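Local structure of ethylbenzene dehydrogenase alpha-subunit (Aromatoleum aromaticum, 2IVF) at residues N134-G139 / L859-L864; I217-G222 / P961-D966; G222-G227 / S447-Y452. The protein is the molybdenum-carrying subunit of an oxidoreductase, belonging to the molybdopterin oxidoreductase family and holding two pterin dinucleotides and an iron/sulfur cluster. All coordinates share one frame; numbering follows the deposited sequence.

Interactions 2 and 3 adjoin beside the molybdenum site, whereas interaction 1 lies apart at the border with the beta-subunit. The centres of 2 and 3 are about 8 Å apart and the two share Gly222. They also touch directly: Asn218 ND2 lies 2.9 Å from Asp223 O, a probable hydrogen bond. Interaction 2 lies beside MD1, and interaction 3 supplies a molybdenum ligand and touches MGD. Interaction 1 has its centre about 29 Å from that of interaction 2 and 31 Å from that of interaction 3. It touches neither the iron/sulfur cluster nor MD1, but the Leu864 side chain is about 9 Å from the cluster and that of Asn136 about 8 Å from MD1.

Interaction 1 of 3, residues N134-G139 / L859-L864; sequences NNNLYG and LTNSHL
The Asn135 side-chain amide lies flat over the His863 imidazole, the two planes only 8° apart, with ND2 above the ring centre and 3.4 Å from His863 CD2. The histidine belongs to the short helix 862-865, in the sequence range of the molybdopterin dinucleotide binding domain, and Asn861 is the N-cap residue of that helix. With CG anti to the backbone N (chi1 -169°), the Asn861 side chain bends back so that OD1 accepts the capping bond from Leu864 N at 3.0 Å. The same amide forms a second stack, its plane 4° from that of the Asn136 amide, with ND2 3.7 Å from Asn136 OD1. Thus two stacks, each of nearly parallel planes, join the weakly bonded helical turn 134-137 to the start of the later helix.

Hydrogen bonding across the contact is slight: Asn861 ND2 donates a weak bond to Asn135 O at 3.4 Å, while its stronger partner is Glu141. Other bonds fix the rotation of the Asn135 amide, with ND2 bonded to Ala132 O and to Asn40 of the beta-subunit, and OD1 to Lys44 of the beta-subunit. The stack therefore lies at the boundary between subunits. More deeply buried, Asn136 OD1 has no polar partner in the model; on the later segment it meets a methyl group, Leu864 CD1, at 3.8 Å.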
loop_
_atom_site.group_PDB
_atom_site.type_symbol
_atom_site.label_atom_id
_atom_site.label_comp_id
_atom_site.label_asym_id
_atom_site.label_seq_id
_atom_site.Cartn_x
_atom_site.Cartn_y
_atom_site.Cartn_z
ATOM N N ASN A 134 -1.655 1.215 14.227
ATOM C CA ASN A 134 -1.923 0.744 15.559
ATOM C C ASN A 134 -2.057 -0.777 15.621
ATOM O O ASN A 134 -1.741 -1.398 16.628
ATOM C CB ASN A 134 -3.219 1.394 16.073
ATOM C CG ASN A 134 -4.489 0.806 15.414
ATOM O OD1 ASN A 134 -5.041 1.371 14.458
ATOM N ND2 ASN A 134 -4.993 -0.280 15.992
ATOM N N ASN A 135 -2.497 -1.398 14.521
ATOM C CA ASN A 135 -2.659 -2.846 14.479
ATOM C C ASN A 135 -1.347 -3.557 14.427
ATOM O O ASN A 135 -1.226 -4.646 14.975
ATOM C CB ASN A 135 -3.520 -3.217 13.288
ATOM C CG ASN A 135 -4.895 -2.636 13.416
ATOM O OD1 ASN A 135 -5.668 -3.078 14.261
ATOM N ND2 ASN A 135 -5.159 -1.546 12.706
ATOM N N ASN A 136 -0.352 -2.926 13.811
ATOM C CA ASN A 136 1.000 -3.482 13.830
ATOM C C ASN A 136 1.562 -3.548 15.242
ATOM O O ASN A 136 2.207 -4.526 15.638
ATOM C CB ASN A 136 1.946 -2.673 12.966
ATOM C CG ASN A 136 1.729 -2.894 11.487
ATOM O OD1 ASN A 136 0.703 -2.510 10.970
ATOM N ND2 ASN A 136 2.718 -3.479 10.798
ATOM N N LEU A 137 1.334 -2.492 15.994
ATOM C CA LEU A 137 1.876 -2.404 17.346
ATOM C C LEU A 137 1.321 -3.468 18.296
ATOM O O LEU A 137 1.931 -3.771 19.299
ATOM C CB LEU A 137 1.620 -1.009 17.907
ATOM C CG LEU A 137 2.272 0.142 17.179
ATOM C CD1 LEU A 137 1.936 1.474 17.940
ATOM C CD2 LEU A 137 3.774 -0.054 17.002
ATOM N N TYR A 138 0.158 -4.031 18.016
ATOM C CA TYR A 138 -0.385 -5.069 18.888
ATOM C C TYR A 138 -0.542 -6.383 18.156
ATOM O O TYR A 138 -1.189 -7.283 18.657
ATOM C CB TYR A 138 -1.672 -4.560 19.559
ATOM C CG TYR A 138 -1.320 -3.199 20.150
ATOM C CD1 TYR A 138 -0.585 -3.117 21.335
ATOM C CD2 TYR A 138 -1.628 -1.993 19.455
ATOM C CE1 TYR A 138 -0.209 -1.882 21.851
ATOM C CE2 TYR A 138 -1.258 -0.760 19.932
ATOM C CZ TYR A 138 -0.535 -0.708 21.141
ATOM O OH TYR A 138 -0.119 0.474 21.651
ATOM N N GLY A 139 0.167 -6.540 17.036
ATOM C CA GLY A 139 0.011 -7.726 16.226
ATOM C C GLY A 139 0.938 -8.863 16.587
ATOM O O GLY A 139 2.027 -8.658 17.144
ATOM N N LEU A 859 3.104 -6.979 5.797
ATOM C CA LEU A 859 2.786 -8.219 5.108
ATOM C C LEU A 859 2.468 -9.352 6.054
ATOM O O LEU A 859 1.905 -10.394 5.660
ATOM C CB LEU A 859 3.897 -8.607 4.117
ATOM C CG LEU A 859 3.981 -7.799 2.839
ATOM C CD1 LEU A 859 5.120 -8.376 1.910
ATOM C CD2 LEU A 859 2.584 -7.671 2.130
ATOM N N THR A 860 2.845 -9.170 7.304
ATOM C CA THR A 860 2.501 -10.123 8.335
ATOM C C THR A 860 1.506 -9.518 9.325
ATOM O O THR A 860 1.361 -9.998 10.459
ATOM C CB THR A 860 3.780 -10.705 9.033
ATOM O OG1 THR A 860 4.654 -9.635 9.445
ATOM C CG2 THR A 860 4.478 -11.696 8.104
ATOM N N ASN A 861 0.773 -8.490 8.888
ATOM C CA ASN A 861 -0.232 -7.870 9.719
ATOM C C ASN A 861 -1.587 -8.412 9.410
ATOM O O ASN A 861 -2.061 -8.297 8.282
ATOM C CB ASN A 861 -0.273 -6.361 9.557
ATOM C CG ASN A 861 -1.110 -5.734 10.575
ATOM O OD1 ASN A 861 -2.214 -5.224 10.284
ATOM N ND2 ASN A 861 -0.660 -5.806 11.816
ATOM N N SER A 862 -2.234 -9.000 10.401
ATOM C CA SER A 862 -3.562 -9.556 10.160
ATOM C C SER A 862 -4.544 -8.528 9.599
ATOM O O SER A 862 -5.215 -8.790 8.604
ATOM C CB SER A 862 -4.132 -10.145 11.431
ATOM O OG SER A 862 -3.414 -11.314 11.763
ATOM N N HIS A 863 -4.658 -7.402 10.285
ATOM C CA HIS A 863 -5.632 -6.359 9.926
ATOM C C HIS A 863 -5.491 -5.897 8.479
ATOM O O HIS A 863 -6.496 -5.828 7.720
ATOM C CB HIS A 863 -5.473 -5.193 10.896
ATOM C CG HIS A 863 -6.478 -4.106 10.718
ATOM N ND1 HIS A 863 -7.651 -4.062 11.432
ATOM C CD2 HIS A 863 -6.481 -3.008 9.927
ATOM C CE1 HIS A 863 -8.337 -2.983 11.093
ATOM N NE2 HIS A 863 -7.646 -2.323 10.185
ATOM N N LEU A 864 -4.249 -5.585 8.084
ATOM C CA LEU A 864 -3.987 -5.013 6.774
ATOM C C LEU A 864 -4.063 -6.080 5.727
ATOM O O LEU A 864 -4.390 -5.802 4.563
ATOM C CB LEU A 864 -2.626 -4.277 6.759
ATOM C CG LEU A 864 -2.677 -2.908 7.467
ATOM C CD1 LEU A 864 -1.297 -2.282 7.780
ATOM C CD2 LEU A 864 -3.548 -1.951 6.559
#

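Interaction 2 of 3, residues I217-G222 / P961-D966; sequences INVDIG and PAPVTD. With MD1 (phosphoric acid 4-(2-amino-4-oxo-3,4,5,6,-tetrahydro-pteridin-6-yl)-2-hydroxy-3,4-dimercapto-but-3-en-yl ester guanylate ester), chain N.
This is buried packing without direct polar bonds between the segments: the C-terminal end of helix 217-221 lies against the loop 961-966, which precedes strand 969-975, and Val219 and Val964 make the two largest contributions. The evidence is a cluster of aliphatic carbons round one carbonyl. Val219 O is 3.2 Å from Val964 CG1, 3.5 Å from Ala962 CB and 3.5 Å from Pro963 CD. Val219 CG1, anti to its own backbone N (chi1 -179°), extends alongside the loop to 3.9 Å from Ala962 CB. Where the helix stops, Gly222 takes a positive phi of 98°, and the absence of a side chain lets Val964 CG1 approach its CA to 3.4 Å. The loop is sharply folded here, Pro963 and Thr965 each centring an inverse gamma turn.

Both segments also reach MD1. Ile221 lays CB 3.7 Å from MD1 C13, and Asp966 places OD2 3.6 Å from MD1 C17. Arg615 is a polar link between the segments, donating to Ile221 O and forming a salt bridge with Asp966. The direct contact is van der Waals packing, and burying Val219 O among CH groups, with no hydrogen-bond partner in the model, probably costs some energy.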
loop_
_atom_site.group_PDB
_atom_site.type_symbol
_atom_site.label_atom_id
_atom_site.label_comp_id
_atom_site.label_asym_id
_atom_site.label_seq_id
_atom_site.Cartn_x
_atom_site.Cartn_y
_atom_site.Cartn_z
ATOM N N ILE A 217 23.236 0.142 0.155
ATOM C CA ILE A 217 21.805 -0.081 0.251
ATOM C C ILE A 217 21.134 0.137 -1.105
ATOM O O ILE A 217 20.388 -0.689 -1.572
ATOM C CB ILE A 217 21.160 0.813 1.348
ATOM C CG1 ILE A 217 19.619 0.817 1.254
ATOM C CG2 ILE A 217 21.665 2.257 1.278
ATOM C CD1 ILE A 217 18.983 -0.529 1.565
ATOM N N ASN A 218 21.406 1.265 -1.754
ATOM C CA ASN A 218 20.666 1.597 -2.976
ATOM C C ASN A 218 20.955 0.722 -4.163
ATOM O O ASN A 218 20.056 0.398 -4.934
ATOM C CB ASN A 218 20.878 3.057 -3.337
ATOM C CG ASN A 218 19.843 3.889 -2.744
ATOM O OD1 ASN A 218 19.885 4.202 -1.551
ATOM N ND2 ASN A 218 18.807 4.165 -3.530
ATOM N N VAL A 219 22.208 0.352 -4.305
ATOM C CA VAL A 219 22.619 -0.554 -5.369
ATOM C C VAL A 219 22.013 -1.957 -5.068
ATOM O O VAL A 219 21.636 -2.703 -5.992
ATOM C CB VAL A 219 24.117 -0.553 -5.463
ATOM C CG1 VAL A 219 24.639 -1.475 -6.602
ATOM C CG2 VAL A 219 24.606 0.929 -5.665
ATOM N N ASP A 220 21.907 -2.282 -3.775
ATOM C CA ASP A 220 21.456 -3.605 -3.358
ATOM C C ASP A 220 19.948 -3.772 -3.620
ATOM O O ASP A 220 19.499 -4.826 -4.092
ATOM C CB ASP A 220 21.818 -3.856 -1.891
ATOM C CG ASP A 220 21.571 -5.298 -1.475
ATOM O OD1 ASP A 220 22.240 -6.231 -2.023
ATOM O OD2 ASP A 220 20.706 -5.494 -0.597
ATOM N N ILE A 221 19.187 -2.724 -3.349
ATOM C CA ILE A 221 17.729 -2.773 -3.574
ATOM C C ILE A 221 17.384 -2.616 -5.040
ATOM O O ILE A 221 16.486 -3.287 -5.538
ATOM C CB ILE A 221 16.982 -1.783 -2.706
ATOM C CG1 ILE A 221 17.446 -0.328 -2.940
ATOM C CG2 ILE A 221 17.139 -2.168 -1.223
ATOM C CD1 ILE A 221 16.957 0.696 -1.899
ATOM N N GLY A 222 18.140 -1.789 -5.745
ATOM C CA GLY A 222 17.863 -1.511 -7.142
ATOM C C GLY A 222 17.105 -0.242 -7.392
ATOM O O GLY A 222 16.225 -0.236 -8.263
ATOM N N PRO A 961 27.539 -2.107 -10.644
ATOM C CA PRO A 961 26.522 -2.935 -11.278
ATOM C C PRO A 961 25.543 -3.451 -10.266
ATOM O O PRO A 961 25.929 -4.182 -9.375
ATOM C CB PRO A 961 27.342 -4.076 -11.911
ATOM C CG PRO A 961 28.623 -4.081 -11.216
ATOM C CD PRO A 961 28.846 -2.790 -10.546
ATOM N N ALA A 962 24.294 -3.066 -10.397
ATOM C CA ALA A 962 23.243 -3.466 -9.454
ATOM C C ALA A 962 22.697 -4.867 -9.772
ATOM O O ALA A 962 22.268 -5.155 -10.881
ATOM C CB ALA A 962 22.113 -2.421 -9.443
ATOM N N PRO A 963 22.714 -5.766 -8.775
ATOM C CA PRO A 963 22.249 -7.152 -8.964
ATOM C C PRO A 963 20.746 -7.296 -8.812
ATOM O O PRO A 963 20.261 -8.108 -8.010
ATOM C CB PRO A 963 22.986 -7.881 -7.850
ATOM C CG PRO A 963 22.950 -6.846 -6.737
ATOM C CD PRO A 963 23.208 -5.533 -7.411
ATOM N N VAL A 964 20.010 -6.535 -9.619
ATOM C CA VAL A 964 18.626 -6.144 -9.295
ATOM C C VAL A 964 17.689 -6.274 -10.485
ATOM O O VAL A 964 16.557 -5.859 -10.413
ATOM C CB VAL A 964 18.558 -4.699 -8.799
ATOM C CG1 VAL A 964 19.441 -4.485 -7.514
ATOM C CG2 VAL A 964 18.905 -3.670 -9.922
ATOM N N THR A 965 18.203 -6.839 -11.567
ATOM C CA THR A 965 17.587 -6.812 -12.895
ATOM C C THR A 965 16.516 -7.877 -13.059
ATOM O O THR A 965 16.534 -8.667 -13.996
ATOM C CB THR A 965 18.658 -7.018 -13.947
ATOM O OG1 THR A 965 19.319 -8.269 -13.712
ATOM C CG2 THR A 965 19.708 -5.852 -13.852
ATOM N N ASP A 966 15.557 -7.854 -12.165
ATOM C CA ASP A 966 14.522 -8.864 -12.123
ATOM C C ASP A 966 13.322 -8.644 -13.075
ATOM O O ASP A 966 12.523 -9.558 -13.294
ATOM C CB ASP A 966 13.994 -9.014 -10.695
ATOM C CG ASP A 966 13.331 -7.783 -10.198
ATOM O OD1 ASP A 966 12.211 -7.451 -10.688
ATOM O OD2 ASP A 966 13.862 -7.196 -9.241
HETATM P PB MD1 N . 13.927 -4.606 2.670
HETATM O O3B MD1 N . 12.426 -4.720 3.156
HETATM O O1B MD1 N . 14.456 -3.318 3.190
HETATM O O2B MD1 N . 14.669 -5.881 2.792
HETATM O O3A MD1 N . 13.724 -4.418 1.108
HETATM C C10 MD1 N . 13.577 -3.123 0.486
HETATM C C11 MD1 N . 13.232 -3.447 -0.959
HETATM O O11 MD1 N . 11.810 -3.810 -0.903
HETATM C C12 MD1 N . 13.377 -2.221 -1.819
HETATM S S12 MD1 N . 13.466 -0.650 -1.146
HETATM C C13 MD1 N . 13.373 -2.308 -3.188
HETATM S S13 MD1 N . 13.479 -0.948 -4.181
HETATM C C14 MD1 N . 13.304 -3.603 -3.905
HETATM N N15 MD1 N . 12.205 -3.841 -4.778
HETATM C C16 MD1 N . 12.016 -5.064 -5.368
HETATM C C15 MD1 N . 10.995 -5.170 -6.295
HETATM O O14 MD1 N . 10.272 -4.183 -6.595
HETATM N N17 MD1 N . 10.800 -6.420 -6.786
HETATM C C17 MD1 N . 11.625 -7.489 -6.434
HETATM N N16 MD1 N . 11.357 -8.659 -6.998
HETATM N N18 MD1 N . 12.638 -7.336 -5.566
HETATM C C20 MD1 N . 12.839 -6.144 -5.044
HETATM N N8 MD1 N . 13.893 -5.970 -4.206
HETATM C C7 MD1 N . 14.194 -4.753 -3.502
HETATM P PA MD1 N . 11.678 -5.691 4.199
HETATM O O1A MD1 N . 10.467 -4.929 4.631
HETATM O O2A MD1 N . 11.456 -6.991 3.528
HETATM O "O5'" MD1 N . 12.666 -5.898 5.413
HETATM C "C5'" MD1 N . 12.857 -4.777 6.269
HETATM C "C4'" MD1 N . 12.674 -5.188 7.671
HETATM O "O4'" MD1 N . 12.723 -3.961 8.389
HETATM C "C1'" MD1 N . 11.901 -4.189 9.535
HETATM N N9 MD1 N . 11.460 -2.965 10.217
HETATM C C4 MD1 N . 11.975 -2.550 11.366
HETATM N N3 MD1 N . 12.967 -3.092 12.112
HETATM C C2 MD1 N . 13.350 -2.502 13.245
HETATM N N2 MD1 N . 14.356 -3.029 13.993
HETATM N N1 MD1 N . 12.653 -1.386 13.665
HETATM C C6 MD1 N . 11.638 -0.787 12.959
HETATM O O6 MD1 N . 11.131 0.248 13.390
HETATM C C5 MD1 N . 11.281 -1.389 11.742
HETATM N N7 MD1 N . 10.366 -1.146 10.810
HETATM C C8 MD1 N . 10.494 -2.103 9.886
HETATM C "C2'" MD1 N . 10.685 -4.934 8.995
HETATM O "O2'" MD1 N . 9.996 -5.723 9.995
HETATM C "C3'" MD1 N . 11.264 -5.768 7.842
HETATM O "O3'" MD1 N . 11.349 -7.178 8.177
#

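Interaction 3 of 3, residues G222-G227 / S447-Y452; sequences GDTYMG and SSAKSY. With MO (molybdenum atom), chain L; MGD (2-amino-5,6-dimercapto-7-methyl-3,7,8a,9-tetrahydro-8-oxa-1,3,9,10-tetraaza-anthracen-4-one guanosine dinucleotide), chain M.
The Asp223 carboxylate has MGD S12 off one face and molybdenum at its OD2 edge, while Lys450 NZ approaches OD1 from near the edge, slightly to the other side. OD2 binds molybdenum at 2.0 Å; OD1 makes a salt bridge with Lys450 NZ at 3.0 Å, although the position of OD1 is less certain. The flat peptide carbonyl of Gly222 is approached over its face: NZ donates to Gly222 O at 2.9 Å from 61° out of the carbonyl plane. A bend at the end of the lysine chain (chi4 73°) turns NZ to these acceptors, and Phe446 O takes a further bond from it. Three oxygens thus position NZ as a second-shell group beside the metal ligand.

An aspartate on a molybdenum held by the dithiolene sulfurs of two pterin dinucleotides is a metal site known in the dimethyl sulfoxide reductase family. The second-shell lysine comes from a type I beta turn, Ser448 to Ser451. On the same turn Ala449 CB sits 3.1 Å from both Gly222 O and Thr224 O, and packs tightly on Thr224 CG2 at 3.5 Å. One water bridges the backbones, donating to Thr224 O and accepting from Ala449 N at 2.8 Å. Just ahead of the turn, Ser447 OG lies 2.7 Å from the phosphate oxygen O2B of MGD.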
loop_
_atom_site.group_PDB
_atom_site.type_symbol
_atom_site.label_atom_id
_atom_site.label_comp_id
_atom_site.label_asym_id
_atom_site.label_seq_id
_atom_site.Cartn_x
_atom_site.Cartn_y
_atom_site.Cartn_z
ATOM N N GLY A 222 18.140 -1.789 -5.745
ATOM C CA GLY A 222 17.863 -1.511 -7.142
ATOM C C GLY A 222 17.105 -0.242 -7.392
ATOM O O GLY A 222 16.225 -0.236 -8.263
ATOM N N ASP A 223 17.417 0.801 -6.607
ATOM C CA ASP A 223 16.874 2.155 -6.753
ATOM C C ASP A 223 17.941 3.131 -7.181
ATOM O O ASP A 223 18.656 3.700 -6.364
ATOM C CB ASP A 223 16.309 2.666 -5.456
ATOM C CG ASP A 223 15.096 1.897 -5.031
ATOM O OD1 ASP A 223 14.496 1.274 -5.909
ATOM O OD2 ASP A 223 14.772 1.906 -3.828
ATOM N N THR A 224 18.036 3.294 -8.471
ATOM C CA THR A 224 19.065 4.082 -9.092
ATOM C C THR A 224 18.563 4.518 -10.459
ATOM O O THR A 224 17.604 3.956 -10.964
ATOM C CB THR A 224 20.301 3.272 -9.304
ATOM O OG1 THR A 224 21.324 4.166 -9.702
ATOM C CG2 THR A 224 20.049 2.286 -10.408
ATOM N N TYR A 225 19.178 5.532 -11.044
ATOM C CA TYR A 225 18.847 5.916 -12.423
ATOM C C TYR A 225 20.137 6.036 -13.162
ATOM O O TYR A 225 20.730 7.114 -13.297
ATOM C CB TYR A 225 18.068 7.206 -12.438
ATOM C CG TYR A 225 16.747 7.136 -11.718
ATOM C CD1 TYR A 225 15.644 6.501 -12.286
ATOM C CD2 TYR A 225 16.580 7.754 -10.497
ATOM C CE1 TYR A 225 14.429 6.482 -11.636
ATOM C CE2 TYR A 225 15.368 7.738 -9.840
ATOM C CZ TYR A 225 14.301 7.079 -10.389
ATOM O OH TYR A 225 13.095 7.086 -9.711
ATOM N N MET A 226 20.617 4.894 -13.599
ATOM C CA MET A 226 21.971 4.834 -14.194
ATOM C C MET A 226 22.036 5.559 -15.526
ATOM O O MET A 226 23.096 6.039 -15.933
ATOM C CB MET A 226 22.426 3.394 -14.300
ATOM C CG MET A 226 22.721 2.784 -12.923
ATOM S SD MET A 226 24.188 3.550 -12.224
ATOM C CE MET A 226 25.494 2.685 -13.106
ATOM N N GLY A 227 20.889 5.675 -16.198
ATOM C CA GLY A 227 20.806 6.395 -17.443
ATOM C C GLY A 227 20.910 7.900 -17.217
ATOM O O GLY A 227 21.501 8.633 -17.998
ATOM N N SER A 447 11.191 0.473 -11.178
ATOM C CA SER A 447 11.234 -0.655 -12.097
ATOM C C SER A 447 12.231 -0.418 -13.213
ATOM O O SER A 447 12.647 -1.369 -13.865
ATOM C CB SER A 447 9.860 -0.927 -12.697
ATOM O OG SER A 447 9.070 -1.711 -11.807
ATOM N N SER A 448 12.573 0.835 -13.498
ATOM C CA SER A 448 13.578 1.079 -14.560
ATOM C C SER A 448 14.912 0.490 -14.123
ATOM O O SER A 448 15.637 -0.240 -14.880
ATOM C CB SER A 448 13.738 2.583 -14.802
ATOM O OG SER A 448 14.680 2.818 -15.857
ATOM N N ALA A 449 15.291 0.806 -12.889
ATOM C CA ALA A 449 16.596 0.299 -12.410
ATOM C C ALA A 449 16.590 -1.206 -12.286
ATOM O O ALA A 449 17.616 -1.847 -12.378
ATOM C CB ALA A 449 16.958 0.901 -11.072
ATOM N N LYS A 450 15.420 -1.790 -12.090
ATOM C CA LYS A 450 15.310 -3.223 -11.997
ATOM C C LYS A 450 15.129 -3.866 -13.354
ATOM O O LYS A 450 14.743 -5.029 -13.433
ATOM C CB LYS A 450 14.168 -3.555 -11.072
ATOM C CG LYS A 450 14.447 -3.035 -9.667
ATOM C CD LYS A 450 13.237 -3.118 -8.763
ATOM C CE LYS A 450 13.459 -2.467 -7.437
ATOM N NZ LYS A 450 13.481 -0.995 -7.506
ATOM N N SER A 451 15.388 -3.128 -14.431
ATOM C CA SER A 451 15.402 -3.716 -15.773
ATOM C C SER A 451 16.853 -3.776 -16.200
ATOM O O SER A 451 17.588 -2.835 -15.982
ATOM C CB SER A 451 14.598 -2.882 -16.763
ATOM O OG SER A 451 13.275 -2.612 -16.273
ATOM N N TYR A 452 17.253 -4.863 -16.832
ATOM C CA TYR A 452 18.659 -5.047 -17.218
ATOM C C TYR A 452 19.202 -3.837 -17.969
ATOM O O TYR A 452 20.313 -3.343 -17.693
ATOM C CB TYR A 452 18.766 -6.271 -18.095
ATOM C CG TYR A 452 20.150 -6.813 -18.335
ATOM C CD1 TYR A 452 20.966 -6.259 -19.307
ATOM C CD2 TYR A 452 20.608 -7.935 -17.654
ATOM C CE1 TYR A 452 22.238 -6.802 -19.581
ATOM C CE2 TYR A 452 21.870 -8.477 -17.925
ATOM C CZ TYR A 452 22.679 -7.905 -18.869
ATOM O OH TYR A 452 23.929 -8.492 -19.164
HETATM MO MO MO L . 13.192 1.016 -2.889
HETATM P PB MGD M . 7.409 -0.047 -9.034
HETATM O O1B MGD M . 6.438 -0.360 -7.949
HETATM O O2B MGD M . 8.463 -1.069 -9.259
HETATM O O3B MGD M . 8.149 1.341 -8.916
HETATM O O3A MGD M . 7.669 2.338 -6.621
HETATM P PA MGD M . 7.731 2.722 -8.168
HETATM O O1A MGD M . 6.384 3.190 -8.514
HETATM O O2A MGD M . 8.852 3.609 -8.418
HETATM O "O5'" MGD M . 6.622 0.162 -10.421
HETATM C "C5'" MGD M . 5.709 -0.851 -10.867
HETATM C "C4'" MGD M . 5.328 -0.607 -12.324
HETATM O "O4'" MGD M . 6.451 -0.835 -13.165
HETATM C "C3'" MGD M . 4.404 -1.760 -12.638
HETATM O "O3'" MGD M . 3.077 -1.306 -12.398
HETATM C "C2'" MGD M . 4.673 -2.014 -14.127
HETATM O "O2'" MGD M . 3.504 -1.679 -14.897
HETATM C "C1'" MGD M . 5.851 -1.079 -14.447
HETATM N N9 MGD M . 6.815 -1.794 -15.317
HETATM C C8 MGD M . 7.416 -2.974 -15.104
HETATM N N7 MGD M . 8.259 -3.264 -16.103
HETATM C C5 MGD M . 8.192 -2.216 -16.964
HETATM C C6 MGD M . 8.767 -1.890 -18.184
HETATM O O6 MGD M . 9.557 -2.606 -18.811
HETATM N N1 MGD M . 8.419 -0.661 -18.753
HETATM C C2 MGD M . 7.510 0.250 -18.195
HETATM N N2 MGD M . 7.219 1.430 -18.844
HETATM N N3 MGD M . 6.985 -0.075 -17.005
HETATM C C4 MGD M . 7.291 -1.273 -16.421
HETATM C C10 MGD M . 8.771 1.833 -5.960
HETATM C C11 MGD M . 8.934 2.585 -4.662
HETATM O O11 MGD M . 7.777 2.443 -3.947
HETATM C C12 MGD M . 10.170 2.189 -3.841
HETATM S S12 MGD M . 11.679 1.709 -4.605
HETATM C C13 MGD M . 10.104 2.213 -2.470
HETATM S S13 MGD M . 11.506 1.793 -1.547
HETATM C C14 MGD M . 8.836 2.574 -1.775
HETATM N N15 MGD M . 8.198 1.291 -1.365
HETATM C C16 MGD M . 6.801 1.175 -1.237
HETATM C C17 MGD M . 6.186 0.062 -0.724
HETATM O O17 MGD M . 6.846 -0.939 -0.356
HETATM N N18 MGD M . 4.778 0.059 -0.651
HETATM C C19 MGD M . 4.015 1.115 -1.043
HETATM N N19 MGD M . 2.676 1.004 -0.934
HETATM N N20 MGD M . 4.651 2.170 -1.573
HETATM C C21 MGD M . 5.990 2.229 -1.643
HETATM N N22 MGD M . 6.620 3.345 -2.186
HETATM C C23 MGD M . 7.913 3.287 -2.803
HETATM O O HOH W 1 14.771 3.327 -11.696
#